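Long-range contact in aminopeptidase P; XAA-pro aminopeptidase (Streptococcus thermophilus, PDB 3IL0), which probably acts as a metal-dependent aminopeptidase of the M24B family, represented in this chain by its creatinase/prolidase-type N-terminal domain: residues A[86-98]-A[108-121]. Residues are numbered along the deposited sequence; the frame is centred on the assembly and turned at random.
Sequences VEVDKLETIGFDN and LQAIFEGYTLSPQT
Ile94 and Phe96 of strand 93-97 pair in parallel with Leu117 and Pro119 of strand 116-120, closing the beta-alpha-beta unit whose crossover is helix 102-111. The evidence is an alternating set of main-chain bonds: Ile94 N and Phe96 N donate to Thr116 O and Ser118 O, while Ile94 O and Phe96 O accept from Ser118 N and Gln120 N. The short axes diverge by 35°, and within this chain strand 116-120 is an outermost strand of the mixed sheet, with strand 22-25 on the far side of 93-97.

Phe96 can be traced outward. Its chi1 of 65° sets CG between the backbone N and the carbonyl carbon, bringing the ring back over the neighbouring strand. CB and CG touch Leu108 CD1 from the crossover helix, CD2 passes Ser118 O, and CE2 lies against Leu117 CB. CZ ends 3.6 Å from Pro119 CB. Pro119 CA sits over one ring face in a CH-pi contact, 3.9 Å from the centroid.

Toward the start of the strands, Ile94 CD1 reaches Phe112 CD1 at 3.3 Å, the two side chains nearly perpendicular. Val86 CG1, from the end of helix 78-88, lies over a face of Tyr115, 3.6 Å from the ring centroid. On the sheet face bearing Thr93 and Thr116, Thr116 OG1 donates to the anti lone pair of Glu92 OE2 at 2.6 Å.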
loop_
_atom_site.group_PDB
_atom_site.type_symbol
_atom_site.label_atom_id
_atom_site.label_comp_id
_atom_site.label_asym_id
_atom_site.label_seq_id
_atom_site.Cartn_x
_atom_site.Cartn_y
_atom_site.Cartn_z
ATOM N N VAL A 86 0.604 -6.299 -9.831
ATOM C CA VAL A 86 0.833 -7.625 -9.271
ATOM C C VAL A 86 1.106 -8.678 -10.371
ATOM O O VAL A 86 1.990 -9.508 -10.253
ATOM C CB VAL A 86 -0.382 -8.049 -8.375
ATOM C CG1 VAL A 86 -0.427 -9.531 -8.197
ATOM C CG2 VAL A 86 -0.284 -7.299 -6.967
ATOM N N GLU A 87 0.302 -8.638 -11.403
ATOM C CA GLU A 87 0.535 -9.384 -12.599
ATOM C C GLU A 87 1.794 -9.076 -13.348
ATOM O O GLU A 87 2.558 -9.988 -13.635
ATOM C CB GLU A 87 -0.562 -9.110 -13.568
ATOM C CG GLU A 87 -1.623 -10.044 -13.350
ATOM C CD GLU A 87 -2.617 -10.001 -14.451
ATOM O OE1 GLU A 87 -3.712 -9.437 -14.157
ATOM O OE2 GLU A 87 -2.280 -10.550 -15.569
ATOM N N VAL A 88 2.016 -7.805 -13.668
ATOM C CA VAL A 88 3.212 -7.489 -14.413
ATOM C C VAL A 88 4.440 -7.966 -13.626
ATOM O O VAL A 88 5.310 -8.657 -14.200
ATOM C CB VAL A 88 3.272 -6.024 -14.889
ATOM C CG1 VAL A 88 4.637 -5.709 -15.474
ATOM C CG2 VAL A 88 2.154 -5.788 -15.960
ATOM N N ASP A 89 4.494 -7.644 -12.340
ATOM C CA ASP A 89 5.621 -8.013 -11.467
ATOM C C ASP A 89 5.571 -9.449 -10.970
ATOM O O ASP A 89 6.490 -9.927 -10.350
ATOM C CB ASP A 89 5.735 -7.067 -10.318
ATOM C CG ASP A 89 6.072 -5.628 -10.762
ATOM O OD1 ASP A 89 6.386 -5.377 -11.979
ATOM O OD2 ASP A 89 6.004 -4.721 -9.893
ATOM N N LYS A 90 4.521 -10.159 -11.282
ATOM C CA LYS A 90 4.465 -11.572 -10.986
ATOM C C LYS A 90 4.521 -11.827 -9.450
ATOM O O LYS A 90 5.241 -12.703 -8.987
ATOM C CB LYS A 90 5.630 -12.269 -11.705
ATOM C CG LYS A 90 5.394 -12.523 -13.225
ATOM C CD LYS A 90 6.644 -12.310 -14.020
ATOM C CE LYS A 90 7.792 -13.330 -13.914
ATOM N NZ LYS A 90 8.628 -13.243 -15.248
ATOM N N LEU A 91 3.782 -11.066 -8.661
ATOM C CA LEU A 91 3.925 -11.157 -7.200
ATOM C C LEU A 91 2.976 -12.259 -6.734
ATOM O O LEU A 91 2.023 -12.549 -7.404
ATOM C CB LEU A 91 3.639 -9.810 -6.541
ATOM C CG LEU A 91 4.516 -8.644 -7.010
ATOM C CD1 LEU A 91 4.256 -7.384 -6.199
ATOM C CD2 LEU A 91 5.996 -8.993 -6.913
ATOM N N GLU A 92 3.236 -12.893 -5.598
ATOM C CA GLU A 92 2.351 -13.942 -5.136
ATOM C C GLU A 92 1.557 -13.660 -3.835
ATOM O O GLU A 92 0.382 -13.977 -3.734
ATOM C CB GLU A 92 3.178 -15.192 -4.950
ATOM C CG GLU A 92 2.411 -16.324 -4.324
ATOM C CD GLU A 92 1.089 -16.595 -5.032
ATOM O OE1 GLU A 92 1.029 -16.367 -6.271
ATOM O OE2 GLU A 92 0.119 -17.044 -4.363
ATOM N N THR A 93 2.227 -13.120 -2.833
ATOM C CA THR A 93 1.668 -12.947 -1.545
ATOM C C THR A 93 1.536 -11.450 -1.235
ATOM O O THR A 93 2.526 -10.683 -1.074
ATOM C CB THR A 93 2.503 -13.728 -0.512
ATOM O OG1 THR A 93 3.732 -13.053 -0.296
ATOM C CG2 THR A 93 2.836 -15.112 -1.022
ATOM N N ILE A 94 0.270 -11.055 -1.126
ATOM C CA ILE A 94 -0.148 -9.685 -0.847
ATOM C C ILE A 94 -0.608 -9.642 0.633
ATOM O O ILE A 94 -1.507 -10.367 1.062
ATOM C CB ILE A 94 -1.238 -9.265 -1.864
ATOM C CG1 ILE A 94 -0.733 -9.529 -3.291
ATOM C CG2 ILE A 94 -1.604 -7.805 -1.745
ATOM C CD1 ILE A 94 -1.818 -9.278 -4.379
ATOM N N GLY A 95 0.102 -8.873 1.435
ATOM C CA GLY A 95 -0.303 -8.655 2.792
ATOM C C GLY A 95 -1.402 -7.624 2.873
ATOM O O GLY A 95 -1.480 -6.713 2.060
ATOM N N PHE A 96 -2.269 -7.751 3.858
ATOM C CA PHE A 96 -3.262 -6.661 4.140
ATOM C C PHE A 96 -3.460 -6.583 5.647
ATOM O O PHE A 96 -3.172 -7.521 6.336
ATOM C CB PHE A 96 -4.592 -6.915 3.446
ATOM C CG PHE A 96 -5.312 -8.169 3.963
ATOM C CD1 PHE A 96 -6.262 -8.051 4.922
ATOM C CD2 PHE A 96 -4.993 -9.451 3.458
ATOM C CE1 PHE A 96 -6.900 -9.191 5.458
ATOM C CE2 PHE A 96 -5.577 -10.561 3.951
ATOM C CZ PHE A 96 -6.577 -10.446 4.962
ATOM N N ASP A 97 -3.945 -5.457 6.129
ATOM C CA ASP A 97 -4.180 -5.252 7.539
ATOM C C ASP A 97 -5.464 -5.941 8.042
ATOM O O ASP A 97 -6.539 -5.842 7.455
ATOM C CB ASP A 97 -4.190 -3.754 7.757
ATOM C CG ASP A 97 -4.517 -3.348 9.150
ATOM O OD1 ASP A 97 -4.493 -4.132 10.145
ATOM O OD2 ASP A 97 -4.920 -2.188 9.201
ATOM N N ASN A 98 -5.311 -6.697 9.110
ATOM C CA ASN A 98 -6.380 -7.572 9.574
ATOM C C ASN A 98 -7.496 -6.848 10.299
ATOM O O ASN A 98 -8.477 -7.446 10.652
ATOM C CB ASN A 98 -5.853 -8.769 10.352
ATOM C CG ASN A 98 -5.335 -8.410 11.713
ATOM O OD1 ASN A 98 -5.385 -7.235 12.146
ATOM N ND2 ASN A 98 -4.890 -9.446 12.458
ATOM N N LEU A 108 -11.347 -7.972 -1.681
ATOM C CA LEU A 108 -9.981 -8.390 -2.036
ATOM C C LEU A 108 -9.902 -9.800 -2.569
ATOM O O LEU A 108 -9.043 -10.108 -3.459
ATOM C CB LEU A 108 -8.990 -8.314 -0.842
ATOM C CG LEU A 108 -8.650 -6.940 -0.181
ATOM C CD1 LEU A 108 -7.863 -7.096 1.155
ATOM C CD2 LEU A 108 -7.905 -5.984 -1.103
ATOM N N GLN A 109 -10.681 -10.703 -1.981
ATOM C CA GLN A 109 -10.668 -12.083 -2.487
ATOM C C GLN A 109 -11.140 -12.127 -3.944
ATOM O O GLN A 109 -10.589 -12.883 -4.732
ATOM C CB GLN A 109 -11.540 -13.014 -1.696
ATOM C CG GLN A 109 -10.881 -13.641 -0.496
ATOM C CD GLN A 109 -11.828 -14.627 0.208
ATOM O OE1 GLN A 109 -11.404 -15.685 0.629
ATOM N NE2 GLN A 109 -13.111 -14.275 0.327
ATOM N N ALA A 110 -12.110 -11.290 -4.307
ATOM C CA ALA A 110 -12.585 -11.273 -5.683
ATOM C C ALA A 110 -11.498 -10.624 -6.585
ATOM O O ALA A 110 -11.001 -11.231 -7.554
ATOM C CB ALA A 110 -13.950 -10.560 -5.778
ATOM N N ILE A 111 -11.038 -9.433 -6.236
ATOM C CA ILE A 111 -10.118 -8.754 -7.089
ATOM C C ILE A 111 -8.816 -9.484 -7.258
ATOM O O ILE A 111 -8.195 -9.393 -8.314
ATOM C CB ILE A 111 -9.866 -7.396 -6.558
ATOM C CG1 ILE A 111 -11.163 -6.592 -6.729
ATOM C CG2 ILE A 111 -8.699 -6.772 -7.284
ATOM C CD1 ILE A 111 -11.135 -5.213 -6.234
ATOM N N PHE A 112 -8.362 -10.166 -6.219
ATOM C CA PHE A 112 -7.070 -10.789 -6.224
ATOM C C PHE A 112 -7.199 -12.284 -6.280
ATOM O O PHE A 112 -6.319 -13.009 -5.899
ATOM C CB PHE A 112 -6.203 -10.347 -5.035
ATOM C CG PHE A 112 -5.815 -8.885 -5.059
ATOM C CD1 PHE A 112 -4.693 -8.457 -5.764
ATOM C CD2 PHE A 112 -6.551 -7.953 -4.386
ATOM C CE1 PHE A 112 -4.350 -7.104 -5.807
ATOM C CE2 PHE A 112 -6.225 -6.640 -4.422
ATOM C CZ PHE A 112 -5.119 -6.204 -5.140
ATOM N N GLU A 113 -8.265 -12.767 -6.863
ATOM C CA GLU A 113 -8.472 -14.220 -6.969
ATOM C C GLU A 113 -7.255 -14.837 -7.652
ATOM O O GLU A 113 -6.761 -14.305 -8.625
ATOM C CB GLU A 113 -9.736 -14.482 -7.781
ATOM C CG GLU A 113 -10.526 -15.655 -7.325
ATOM C CD GLU A 113 -11.868 -15.763 -8.062
ATOM O OE1 GLU A 113 -12.956 -15.657 -7.395
ATOM O OE2 GLU A 113 -11.826 -15.943 -9.315
ATOM N N GLY A 114 -6.726 -15.916 -7.105
ATOM C CA GLY A 114 -5.528 -16.548 -7.651
ATOM C C GLY A 114 -4.220 -16.165 -7.005
ATOM O O GLY A 114 -3.185 -16.773 -7.319
ATOM N N TYR A 115 -4.233 -15.138 -6.146
ATOM C CA TYR A 115 -3.076 -14.760 -5.353
ATOM C C TYR A 115 -3.291 -15.118 -3.883
ATOM O O TYR A 115 -4.368 -15.391 -3.473
ATOM C CB TYR A 115 -2.818 -13.246 -5.483
ATOM C CG TYR A 115 -2.708 -12.811 -6.899
ATOM C CD1 TYR A 115 -1.502 -12.882 -7.548
ATOM C CD2 TYR A 115 -3.834 -12.394 -7.627
ATOM C CE1 TYR A 115 -1.386 -12.521 -8.869
ATOM C CE2 TYR A 115 -3.723 -12.059 -8.969
ATOM C CZ TYR A 115 -2.484 -12.118 -9.570
ATOM O OH TYR A 115 -2.281 -11.763 -10.896
ATOM N N THR A 116 -2.244 -15.085 -3.081
ATOM C CA THR A 116 -2.350 -15.434 -1.679
ATOM C C THR A 116 -2.489 -14.101 -0.943
ATOM O O THR A 116 -1.607 -13.241 -1.048
ATOM C CB THR A 116 -1.048 -16.185 -1.243
ATOM O OG1 THR A 116 -0.896 -17.370 -2.043
ATOM C CG2 THR A 116 -1.059 -16.576 0.224
ATOM N N LEU A 117 -3.607 -13.911 -0.258
ATOM C CA LEU A 117 -3.815 -12.792 0.658
ATOM C C LEU A 117 -3.359 -13.204 2.051
ATOM O O LEU A 117 -3.740 -14.261 2.578
ATOM C CB LEU A 117 -5.291 -12.366 0.672
ATOM C CG LEU A 117 -5.815 -11.773 -0.651
ATOM C CD1 LEU A 117 -7.329 -11.533 -0.578
ATOM C CD2 LEU A 117 -5.140 -10.513 -0.955
ATOM N N SER A 118 -2.545 -12.368 2.661
ATOM C CA SER A 118 -1.901 -12.715 3.925
ATOM C C SER A 118 -2.247 -11.667 5.008
ATOM O O SER A 118 -1.788 -10.544 4.954
ATOM C CB SER A 118 -0.392 -12.749 3.701
ATOM O OG SER A 118 0.287 -12.534 4.927
ATOM N N PRO A 119 -3.091 -12.033 5.962
ATOM C CA PRO A 119 -3.471 -11.036 6.946
ATOM C C PRO A 119 -2.308 -10.685 7.864
ATOM O O PRO A 119 -1.582 -11.565 8.298
ATOM C CB PRO A 119 -4.587 -11.718 7.715
ATOM C CG PRO A 119 -4.336 -13.161 7.492
ATOM C CD PRO A 119 -3.852 -13.261 6.101
ATOM N N GLN A 120 -2.166 -9.422 8.188
ATOM C CA GLN A 120 -1.063 -8.938 9.029
ATOM C C GLN A 120 -1.574 -8.333 10.332
ATOM O O GLN A 120 -2.571 -7.640 10.341
ATOM C CB GLN A 120 -0.257 -7.889 8.215
ATOM C CG GLN A 120 0.380 -8.452 6.948
ATOM C CD GLN A 120 1.451 -9.443 7.304
ATOM O OE1 GLN A 120 1.402 -10.627 6.947
ATOM N NE2 GLN A 120 2.392 -8.984 8.075
ATOM N N THR A 121 -0.905 -8.618 11.446
ATOM C CA THR A 121 -1.211 -7.975 12.720
ATOM C C THR A 121 -0.238 -6.861 13.047
ATOM O O THR A 121 0.944 -7.114 13.230
ATOM C CB THR A 121 -1.113 -8.962 13.861
ATOM O OG1 THR A 121 -1.979 -10.061 13.557
ATOM C CG2 THR A 121 -1.541 -8.322 15.158
#